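N-terminal acetyltransferase B complex subunit MDM20 (Candida albicans, PDB 5K04) serves as the non-catalytic subunit of the NatB N-terminal acetyltransferase complex, probably as a helical scaffold that holds the catalytic subunit NAT3. Local coordinates at residues H154-E159 with S166-L171; D249-W254 with S280-E285; E299-K304 with L309-D314. One frame throughout, in Å; residues are numbered along the deposited sequence.

Interaction 1: H154-E159 with S166-L171; sequences HLLLQE and SLYNSL
L156 and L157 meet Y168 in two different ways, one leucine over its ring and the other beside the root of its side chain. The first is a CH-pi contact. Methyl CD1 of L156 lies 4.0 Å from the centroid of the Y168 ring and only 16° off the ring normal, so it rests on the face, while CB of the same leucine reaches the rim at CD2. A first torsion that sets CG of L156 anti to the carbonyl carbon (chi1 -82°) brings CD1 over the ring; the two side chains cross at about a right angle. The second kind is aliphatic: CD2 of L157 runs alongside the tyrosine and approaches its CB at 3.9 Å, near the ring plane. A third, mixed contact puts CD1 of L157 at 3.7 Å from OD1 of N169. The amide finds its polar partner apart from the leucine, since ND2 bonds to the carbonyl oxygen of F194. The two leucines suit the place because one offers a methyl to the ring face and the other packs on CB of Y168. The contact joins helices 143-157 and 162-177, successive in the chain; L156 also packs on helix 126-138, and L157 on F194 of a nearby loop.

Interaction 2: D249-W254 with S280-E285; sequences DTWKLW and SLLKIE
E285 OE1 has two partners in its contact with K252: the hydroxyl of Y318 hydrogen-bonds to it, and a water donates a weak bond to it at 3.3 Å. The same water accepts from K252 NZ at 3.0 Å and so links the two charged side chains. They do not form a direct salt bridge, since NZ of K252 stays 4.8 Å from OE2 of E285. Their nearest atoms are instead CE of K252 and CD of E285, a contact made by the lysine's apolar stem. A lysine suits this margin because its long methylene chain can lie against the neighbouring helix while its amine reaches the water.

Beside this polar margin L282 points toward helix 248-260. Its CG stands anti to the backbone N (chi1 -171°), which carries both methyls to that helix. CD2 of L282 approaches W251 CE3 at 3.6 Å, obliquely to the indole, and CD1 lies 3.8 Å from W251 CB. The same CD1 of L282 is also 4.0 Å from K252 N, against the helix backbone. Leucine fits here because its two branches divide between the tryptophan ring and the helix backbone beneath it. W251 itself meets F241, and its NE1 makes a weak hydrogen bond to D246.

The segment axes approach to 10.4 Å and cross at -35°, both running broadly the same way, consistent with alternate helices of a TPR-like alpha solenoid. D249, in the same segment as W251 but not touching 280-285, forms a salt bridge with K5 of the NAT3 chain. The chemistry implies that apolar packing joins the helices, while opposite charges at the partly exposed margin probably add a modest, water-mediated attraction.

Interaction 3: E299-K304 with L309-D314; sequences ENYYQK and LCCYAD
Y301 lies against C311 and D314 in the tight part of this contact, its ring beside the cysteine and its hydroxyl at the carboxylate. OH of Y301 and OD2 of D314 are modelled 2.3 Å apart, too short for a normal hydrogen bond, so the pairing is plausible but its geometry is doubtful. The two side chains cross at about a right angle, with ring and carboxylate planes 59° apart. CG of Y301 is anti to its backbone N (chi1 175°), which extends the ring from helix 295-305 toward the other segment. R277 NE forms a salt bridge with the same OD2, and this second partner would tend to favour the ionised carboxylate. Tyrosine suits the place because its ring packs against C311 while its hydroxyl ends beside the carboxylate.

C311 fills the angle between the two tyrosines. Its sulfur makes Cys sulfur-aromatic contacts with both, at 5.0 Å from the Y301 centroid and 5.1 Å from the Y302 centroid, oblique to each ring. The nearest ring carbon is Y301 CE2, 3.8 Å from C311 SG; the CA of C311 lies at that ring's edge, in its plane. A small, polarisable thiol fits where two rings from one helix converge on the following segment. The short linker between 299-304 and 309-314 makes a tight turn between consecutive helices, consistent with the TPR-like solenoid of this family.

The looser side is that of Y302, which is partly exposed and whose one contact across these two segments is C311, its CD1 3.9 Å from SG. Its OH turns to N343 of helix 337-346. On the D314 side, by contrast, Y84 of the NAT3 chain packs on C310, A313 and D314, and the C310 side chain is about 10 Å from bound coenzyme A.

Interactions 2 and 3 are neighbours, their centres about 15 Å apart: L281 of helix 277-289 packs on Y301 of helix 295-305 and on D314, so the two contacts belong to one continuous run of helices. Interaction 1 stands apart, about 20 Å from interaction 2 and 30 Å from interaction 3 between nearest atoms. Interaction 3 is the buried one, and there a carboxylate, probably ionised, is paired with R277 inside the fold. Interactions 1 and 2 are partly buried; the first relies on leucine against an aromatic face, the second combines leucine-tryptophan packing with a hydrated, charged margin. NAT3 packs on residues of interaction 3, reaches segment 249-254 only at D249, and does not touch interaction 1.

Interaction 1: H154-E159 with S166-L171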
loop_
_atom_site.group_PDB
_atom_site.type_symbol
_atom_site.label_atom_id
_atom_site.label_comp_id
_atom_site.label_asym_id
_atom_site.label_seq_id
_atom_site.Cartn_x
_atom_site.Cartn_y
_atom_site.Cartn_z
ATOM N N HIS A 154 7.940 -21.966 -10.399
ATOM C CA HIS A 154 7.609 -20.658 -10.944
ATOM C C HIS A 154 8.068 -19.533 -10.021
ATOM O O HIS A 154 8.625 -18.531 -10.483
ATOM C CB HIS A 154 6.107 -20.551 -11.170
ATOM C CG HIS A 154 5.647 -19.144 -11.346
ATOM N ND1 HIS A 154 6.018 -18.375 -12.427
ATOM C CD2 HIS A 154 4.874 -18.354 -10.568
ATOM C CE1 HIS A 154 5.475 -17.178 -12.320
ATOM N NE2 HIS A 154 4.777 -17.138 -11.199
ATOM N N LEU A 155 7.798 -19.665 -8.713
ATOM C CA LEU A 155 8.248 -18.671 -7.743
ATOM C C LEU A 155 9.747 -18.447 -7.840
ATOM O O LEU A 155 10.212 -17.301 -7.841
ATOM C CB LEU A 155 7.879 -19.109 -6.334
ATOM C CG LEU A 155 6.387 -19.133 -5.989
ATOM C CD1 LEU A 155 6.242 -19.449 -4.499
ATOM C CD2 LEU A 155 5.688 -17.792 -6.346
ATOM N N LEU A 156 10.513 -19.544 -7.927
ATOM C CA LEU A 156 11.968 -19.459 -8.054
ATOM C C LEU A 156 12.364 -18.764 -9.343
ATOM O O LEU A 156 13.258 -17.913 -9.353
ATOM C CB LEU A 156 12.579 -20.859 -8.035
ATOM C CG LEU A 156 12.830 -21.560 -6.720
ATOM C CD1 LEU A 156 13.301 -22.989 -7.000
ATOM C CD2 LEU A 156 13.864 -20.774 -5.916
ATOM N N LEU A 157 11.709 -19.136 -10.450
ATOM C CA LEU A 157 11.979 -18.530 -11.750
ATOM C C LEU A 157 11.807 -17.020 -11.729
ATOM O O LEU A 157 12.345 -16.330 -12.604
ATOM C CB LEU A 157 11.054 -19.128 -12.808
ATOM C CG LEU A 157 11.477 -20.497 -13.317
ATOM C CD1 LEU A 157 10.369 -21.126 -14.146
ATOM C CD2 LEU A 157 12.743 -20.337 -14.124
ATOM N N GLN A 158 11.062 -16.499 -10.750
ATOM C CA GLN A 158 10.813 -15.075 -10.623
ATOM C C GLN A 158 11.932 -14.375 -9.876
ATOM O O GLN A 158 11.736 -13.260 -9.386
ATOM C CB GLN A 158 9.464 -14.822 -9.924
ATOM C CG GLN A 158 8.252 -15.422 -10.613
ATOM C CD GLN A 158 8.248 -15.124 -12.078
ATOM O OE1 GLN A 158 8.359 -16.023 -12.913
ATOM N NE2 GLN A 158 8.203 -13.853 -12.407
ATOM N N GLU A 159 13.092 -15.008 -9.750
ATOM C CA GLU A 159 14.200 -14.409 -9.012
ATOM C C GLU A 159 15.447 -14.154 -9.850
ATOM O O GLU A 159 16.183 -13.213 -9.544
ATOM C CB GLU A 159 14.556 -15.270 -7.792
ATOM C CG GLU A 159 13.415 -15.313 -6.776
ATOM C CD GLU A 159 13.853 -15.793 -5.403
ATOM O OE1 GLU A 159 14.639 -16.763 -5.323
ATOM O OE2 GLU A 159 13.410 -15.189 -4.400
ATOM N N SER A 166 16.241 -23.091 -17.073
ATOM C CA SER A 166 15.835 -24.212 -17.910
ATOM C C SER A 166 15.461 -25.429 -17.062
ATOM O O SER A 166 14.438 -26.083 -17.303
ATOM C CB SER A 166 16.972 -24.532 -18.895
ATOM O OG SER A 166 16.659 -25.655 -19.692
ATOM N N LEU A 167 16.284 -25.752 -16.059
ATOM C CA LEU A 167 15.985 -26.885 -15.188
ATOM C C LEU A 167 14.689 -26.666 -14.420
ATOM O O LEU A 167 13.828 -27.556 -14.363
ATOM C CB LEU A 167 17.140 -27.105 -14.220
ATOM C CG LEU A 167 16.875 -28.100 -13.098
ATOM C CD1 LEU A 167 16.881 -29.509 -13.634
ATOM C CD2 LEU A 167 17.920 -27.923 -12.015
ATOM N N TYR A 168 14.548 -25.484 -13.801
ATOM C CA TYR A 168 13.363 -25.180 -13.002
ATOM C C TYR A 168 12.100 -25.268 -13.848
ATOM O O TYR A 168 11.059 -25.754 -13.392
ATOM C CB TYR A 168 13.492 -23.783 -12.390
ATOM C CG TYR A 168 14.543 -23.627 -11.293
ATOM C CD1 TYR A 168 15.130 -24.730 -10.690
ATOM C CD2 TYR A 168 14.917 -22.361 -10.841
ATOM C CE1 TYR A 168 16.072 -24.579 -9.677
ATOM C CE2 TYR A 168 15.851 -22.204 -9.831
ATOM C CZ TYR A 168 16.423 -23.311 -9.253
ATOM O OH TYR A 168 17.361 -23.152 -8.257
ATOM N N ASN A 169 12.182 -24.809 -15.091
ATOM C CA ASN A 169 11.022 -24.826 -15.967
ATOM C C ASN A 169 10.678 -26.239 -16.403
ATOM O O ASN A 169 9.497 -26.582 -16.534
ATOM C CB ASN A 169 11.298 -23.949 -17.179
ATOM C CG ASN A 169 10.060 -23.541 -17.852
ATOM O OD1 ASN A 169 9.399 -22.584 -17.433
ATOM N ND2 ASN A 169 9.675 -24.301 -18.876
ATOM N N SER A 170 11.702 -27.067 -16.636
ATOM C CA SER A 170 11.486 -28.455 -17.032
ATOM C C SER A 170 10.907 -29.280 -15.891
ATOM O O SER A 170 10.093 -30.180 -16.120
ATOM C CB SER A 170 12.806 -29.060 -17.513
ATOM O OG SER A 170 12.786 -30.459 -17.350
ATOM N N LEU A 171 11.336 -29.008 -14.654
ATOM C CA LEU A 171 10.825 -29.778 -13.521
ATOM C C LEU A 171 9.381 -29.404 -13.215
ATOM O O LEU A 171 8.575 -30.268 -12.852
ATOM C CB LEU A 171 11.716 -29.575 -12.287
ATOM C CG LEU A 171 13.138 -30.159 -12.323
ATOM C CD1 LEU A 171 13.961 -29.591 -11.197
ATOM C CD2 LEU A 171 13.168 -31.693 -12.254
#

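Interaction 2: D249-W254 with S280-E285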
loop_
_atom_site.group_PDB
_atom_site.type_symbol
_atom_site.label_atom_id
_atom_site.label_comp_id
_atom_site.label_asym_id
_atom_site.label_seq_id
_atom_site.Cartn_x
_atom_site.Cartn_y
_atom_site.Cartn_z
ATOM N N ASP A 249 -10.131 -4.099 -24.551
ATOM C CA ASP A 249 -8.943 -4.839 -24.963
ATOM C C ASP A 249 -9.300 -5.954 -25.943
ATOM O O ASP A 249 -8.572 -6.201 -26.912
ATOM C CB ASP A 249 -8.232 -5.403 -23.732
ATOM C CG ASP A 249 -7.568 -4.325 -22.886
ATOM O OD1 ASP A 249 -7.632 -3.139 -23.263
ATOM O OD2 ASP A 249 -6.971 -4.668 -21.843
ATOM N N THR A 250 -10.439 -6.616 -25.724
ATOM C CA THR A 250 -10.878 -7.674 -26.626
ATOM C C THR A 250 -11.367 -7.110 -27.960
ATOM O O THR A 250 -11.202 -7.759 -29.003
ATOM C CB THR A 250 -11.972 -8.510 -25.953
ATOM O OG1 THR A 250 -11.508 -8.956 -24.667
ATOM C CG2 THR A 250 -12.332 -9.731 -26.818
ATOM N N TRP A 251 -11.945 -5.902 -27.951
ATOM C CA TRP A 251 -12.344 -5.254 -29.199
ATOM C C TRP A 251 -11.127 -4.919 -30.046
ATOM O O TRP A 251 -11.139 -5.109 -31.270
ATOM C CB TRP A 251 -13.140 -3.976 -28.922
ATOM C CG TRP A 251 -14.624 -4.144 -28.606
ATOM C CD1 TRP A 251 -15.242 -3.901 -27.405
ATOM C CD2 TRP A 251 -15.665 -4.541 -29.512
ATOM N NE1 TRP A 251 -16.593 -4.130 -27.509
ATOM C CE2 TRP A 251 -16.876 -4.530 -28.790
ATOM C CE3 TRP A 251 -15.688 -4.922 -30.856
ATOM C CZ2 TRP A 251 -18.094 -4.877 -29.371
ATOM C CZ3 TRP A 251 -16.894 -5.265 -31.428
ATOM C CH2 TRP A 251 -18.082 -5.240 -30.686
ATOM N N LYS A 252 -10.068 -4.421 -29.410
ATOM C CA LYS A 252 -8.873 -4.037 -30.152
ATOM C C LYS A 252 -8.226 -5.247 -30.808
ATOM O O LYS A 252 -7.817 -5.185 -31.974
ATOM C CB LYS A 252 -7.888 -3.330 -29.223
ATOM C CG LYS A 252 -8.380 -1.965 -28.736
ATOM C CD LYS A 252 -7.635 -1.493 -27.474
ATOM C CE LYS A 252 -6.193 -1.118 -27.762
ATOM N NZ LYS A 252 -5.492 -0.707 -26.523
ATOM N N LEU A 253 -8.132 -6.361 -30.073
ATOM C CA LEU A 253 -7.632 -7.596 -30.668
ATOM C C LEU A 253 -8.510 -8.042 -31.834
ATOM O O LEU A 253 -8.002 -8.558 -32.835
ATOM C CB LEU A 253 -7.549 -8.688 -29.600
ATOM C CG LEU A 253 -6.520 -8.497 -28.472
ATOM C CD1 LEU A 253 -6.483 -9.729 -27.576
ATOM C CD2 LEU A 253 -5.121 -8.219 -28.977
ATOM N N TRP A 254 -9.822 -7.796 -31.743
ATOM C CA TRP A 254 -10.740 -8.217 -32.799
ATOM C C TRP A 254 -10.514 -7.448 -34.097
ATOM O O TRP A 254 -10.586 -8.036 -35.184
ATOM C CB TRP A 254 -12.185 -8.056 -32.332
ATOM C CG TRP A 254 -13.206 -8.442 -33.357
ATOM C CD1 TRP A 254 -13.605 -9.714 -33.694
ATOM C CD2 TRP A 254 -13.987 -7.552 -34.161
ATOM N NE1 TRP A 254 -14.572 -9.661 -34.677
ATOM C CE2 TRP A 254 -14.821 -8.345 -34.977
ATOM C CE3 TRP A 254 -14.052 -6.159 -34.280
ATOM C CZ2 TRP A 254 -15.711 -7.793 -35.883
ATOM C CZ3 TRP A 254 -14.924 -5.611 -35.195
ATOM C CH2 TRP A 254 -15.749 -6.426 -35.980
ATOM N N SER A 280 -17.477 3.427 -29.618
ATOM C CA SER A 280 -17.205 4.780 -30.085
ATOM C C SER A 280 -15.714 5.066 -30.082
ATOM O O SER A 280 -15.185 5.649 -31.032
ATOM C CB SER A 280 -17.961 5.780 -29.220
ATOM O OG SER A 280 -19.353 5.633 -29.423
ATOM N N LEU A 281 -15.016 4.628 -29.032
ATOM C CA LEU A 281 -13.563 4.751 -29.004
ATOM C C LEU A 281 -12.919 3.813 -30.012
ATOM O O LEU A 281 -11.898 4.155 -30.621
ATOM C CB LEU A 281 -13.029 4.462 -27.597
ATOM C CG LEU A 281 -13.297 5.530 -26.537
ATOM C CD1 LEU A 281 -12.751 5.114 -25.188
ATOM C CD2 LEU A 281 -12.714 6.870 -26.947
ATOM N N LEU A 282 -13.503 2.628 -30.198
ATOM C CA LEU A 282 -12.914 1.655 -31.113
ATOM C C LEU A 282 -12.865 2.198 -32.530
ATOM O O LEU A 282 -11.912 1.929 -33.269
ATOM C CB LEU A 282 -13.706 0.355 -31.083
ATOM C CG LEU A 282 -13.057 -0.800 -31.839
ATOM C CD1 LEU A 282 -11.782 -1.232 -31.123
ATOM C CD2 LEU A 282 -14.034 -1.964 -31.967
ATOM N N LYS A 283 -13.888 2.974 -32.920
ATOM C CA LYS A 283 -13.935 3.560 -34.258
ATOM C C LYS A 283 -12.736 4.465 -34.503
ATOM O O LYS A 283 -12.220 4.524 -35.628
ATOM C CB LYS A 283 -15.242 4.327 -34.442
ATOM C CG LYS A 283 -16.425 3.421 -34.703
ATOM C CD LYS A 283 -17.691 4.204 -34.975
ATOM C CE LYS A 283 -18.863 3.274 -35.305
ATOM N NZ LYS A 283 -18.763 2.608 -36.649
ATOM N N ILE A 284 -12.266 5.145 -33.453
ATOM C CA ILE A 284 -11.002 5.871 -33.525
ATOM C C ILE A 284 -9.850 4.901 -33.716
ATOM O O ILE A 284 -8.970 5.108 -34.560
ATOM C CB ILE A 284 -10.793 6.722 -32.262
ATOM C CG1 ILE A 284 -12.047 7.548 -31.964
ATOM C CG2 ILE A 284 -9.582 7.618 -32.454
ATOM C CD1 ILE A 284 -11.965 8.354 -30.693
ATOM N N GLU A 285 -9.830 3.838 -32.912
ATOM C CA GLU A 285 -8.781 2.829 -33.026
ATOM C C GLU A 285 -8.818 2.146 -34.392
ATOM O O GLU A 285 -7.780 1.711 -34.902
ATOM C CB GLU A 285 -8.935 1.806 -31.901
ATOM C CG GLU A 285 -7.613 1.249 -31.366
ATOM C CD GLU A 285 -6.954 2.138 -30.331
ATOM O OE1 GLU A 285 -7.676 2.718 -29.490
ATOM O OE2 GLU A 285 -5.707 2.248 -30.358
HETATM O O HOH W 1 -6.088 2.207 -26.608
#

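Interaction 3: E299-K304 with L309-D314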
loop_
_atom_site.group_PDB
_atom_site.type_symbol
_atom_site.label_atom_id
_atom_site.label_comp_id
_atom_site.label_asym_id
_atom_site.label_seq_id
_atom_site.Cartn_x
_atom_site.Cartn_y
_atom_site.Cartn_z
ATOM N N GLU A 299 -15.018 13.449 -33.316
ATOM C CA GLU A 299 -16.191 14.303 -33.148
ATOM C C GLU A 299 -17.407 13.496 -32.701
ATOM O O GLU A 299 -18.192 13.958 -31.868
ATOM C CB GLU A 299 -16.473 15.056 -34.453
ATOM C CG GLU A 299 -15.461 16.166 -34.766
ATOM C CD GLU A 299 -15.528 16.656 -36.214
ATOM O OE1 GLU A 299 -16.405 16.185 -36.974
ATOM O OE2 GLU A 299 -14.697 17.513 -36.596
ATOM N N ASN A 300 -17.568 12.274 -33.228
ATOM C CA ASN A 300 -18.729 11.458 -32.874
ATOM C C ASN A 300 -18.639 10.975 -31.428
ATOM O O ASN A 300 -19.654 10.916 -30.726
ATOM C CB ASN A 300 -18.866 10.287 -33.854
ATOM C CG ASN A 300 -19.855 9.199 -33.372
ATOM O OD1 ASN A 300 -21.069 9.332 -33.548
ATOM N ND2 ASN A 300 -19.322 8.105 -32.783
ATOM N N TYR A 301 -17.436 10.632 -30.960
ATOM C CA TYR A 301 -17.292 10.271 -29.553
ATOM C C TYR A 301 -17.621 11.458 -28.659
ATOM O O TYR A 301 -18.337 11.315 -27.662
ATOM C CB TYR A 301 -15.882 9.754 -29.249
ATOM C CG TYR A 301 -15.715 9.492 -27.771
ATOM C CD1 TYR A 301 -16.089 8.271 -27.213
ATOM C CD2 TYR A 301 -15.233 10.485 -26.915
ATOM C CE1 TYR A 301 -15.966 8.045 -25.842
ATOM C CE2 TYR A 301 -15.112 10.264 -25.556
ATOM C CZ TYR A 301 -15.477 9.052 -25.020
ATOM O OH TYR A 301 -15.346 8.852 -23.666
ATOM N N TYR A 302 -17.116 12.643 -29.019
ATOM C CA TYR A 302 -17.322 13.837 -28.209
ATOM C C TYR A 302 -18.802 14.208 -28.129
ATOM O O TYR A 302 -19.285 14.634 -27.073
ATOM C CB TYR A 302 -16.505 15.003 -28.780
ATOM C CG TYR A 302 -16.789 16.341 -28.114
ATOM C CD1 TYR A 302 -16.082 16.741 -26.994
ATOM C CD2 TYR A 302 -17.774 17.191 -28.592
ATOM C CE1 TYR A 302 -16.334 17.953 -26.370
ATOM C CE2 TYR A 302 -18.040 18.419 -27.967
ATOM C CZ TYR A 302 -17.317 18.788 -26.859
ATOM O OH TYR A 302 -17.562 19.981 -26.233
ATOM N N GLN A 303 -19.533 14.067 -29.238
ATOM C CA GLN A 303 -20.945 14.439 -29.239
ATOM C C GLN A 303 -21.756 13.526 -28.341
ATOM O O GLN A 303 -22.746 13.956 -27.741
ATOM C CB GLN A 303 -21.512 14.402 -30.663
ATOM C CG GLN A 303 -20.941 15.470 -31.606
ATOM C CD GLN A 303 -21.168 16.898 -31.112
ATOM O OE1 GLN A 303 -22.172 17.193 -30.460
ATOM N NE2 GLN A 303 -20.227 17.789 -31.422
ATOM N N LYS A 304 -21.348 12.265 -28.243
ATOM C CA LYS A 304 -22.050 11.311 -27.405
ATOM C C LYS A 304 -21.626 11.396 -25.946
ATOM O O LYS A 304 -22.434 11.091 -25.063
ATOM C CB LYS A 304 -21.822 9.897 -27.941
ATOM C CG LYS A 304 -22.418 9.687 -29.318
ATOM C CD LYS A 304 -22.198 8.274 -29.823
ATOM C CE LYS A 304 -23.117 7.988 -30.999
ATOM N NZ LYS A 304 -24.551 8.216 -30.626
ATOM N N LEU A 309 -17.832 12.827 -17.514
ATOM C CA LEU A 309 -16.529 13.232 -17.018
ATOM C C LEU A 309 -15.392 12.423 -17.646
ATOM O O LEU A 309 -14.234 12.846 -17.589
ATOM C CB LEU A 309 -16.545 13.119 -15.494
ATOM C CG LEU A 309 -15.582 13.989 -14.688
ATOM C CD1 LEU A 309 -15.825 15.480 -14.936
ATOM C CD2 LEU A 309 -15.719 13.658 -13.219
ATOM N N CYS A 310 -15.709 11.289 -18.278
ATOM C CA CYS A 310 -14.699 10.457 -18.925
ATOM C C CYS A 310 -14.150 11.063 -20.214
ATOM O O CYS A 310 -13.032 10.703 -20.601
ATOM C CB CYS A 310 -15.264 9.056 -19.222
ATOM S SG CYS A 310 -16.574 8.916 -20.422
ATOM N N CYS A 311 -14.890 11.985 -20.865
ATOM C CA CYS A 311 -14.602 12.351 -22.254
ATOM C C CYS A 311 -13.130 12.716 -22.457
ATOM O O CYS A 311 -12.457 12.169 -23.336
ATOM C CB CYS A 311 -15.515 13.508 -22.699
ATOM S SG CYS A 311 -15.482 13.846 -24.445
ATOM N N TYR A 312 -12.623 13.640 -21.645
ATOM C CA TYR A 312 -11.265 14.148 -21.833
ATOM C C TYR A 312 -10.232 13.039 -21.729
ATOM O O TYR A 312 -9.324 12.945 -22.564
ATOM C CB TYR A 312 -10.947 15.229 -20.803
ATOM C CG TYR A 312 -9.497 15.640 -20.844
ATOM C CD1 TYR A 312 -9.024 16.498 -21.833
ATOM C CD2 TYR A 312 -8.604 15.177 -19.899
ATOM C CE1 TYR A 312 -7.693 16.881 -21.878
ATOM C CE2 TYR A 312 -7.272 15.549 -19.935
ATOM C CZ TYR A 312 -6.820 16.400 -20.930
ATOM O OH TYR A 312 -5.490 16.762 -20.950
ATOM N N ALA A 313 -10.325 12.213 -20.676
ATOM C CA ALA A 313 -9.326 11.165 -20.474
ATOM C C ALA A 313 -9.367 10.137 -21.604
ATOM O O ALA A 313 -8.329 9.598 -22.002
ATOM C CB ALA A 313 -9.526 10.493 -19.112
ATOM N N ASP A 314 -10.550 9.885 -22.147
ATOM C CA ASP A 314 -10.676 8.953 -23.257
ATOM C C ASP A 314 -10.047 9.510 -24.544
ATOM O O ASP A 314 -9.366 8.780 -25.276
ATOM C CB ASP A 314 -12.158 8.618 -23.456
ATOM C CG ASP A 314 -12.753 7.767 -22.302
ATOM O OD1 ASP A 314 -12.010 7.343 -21.387
ATOM O OD2 ASP A 314 -13.980 7.513 -22.331
#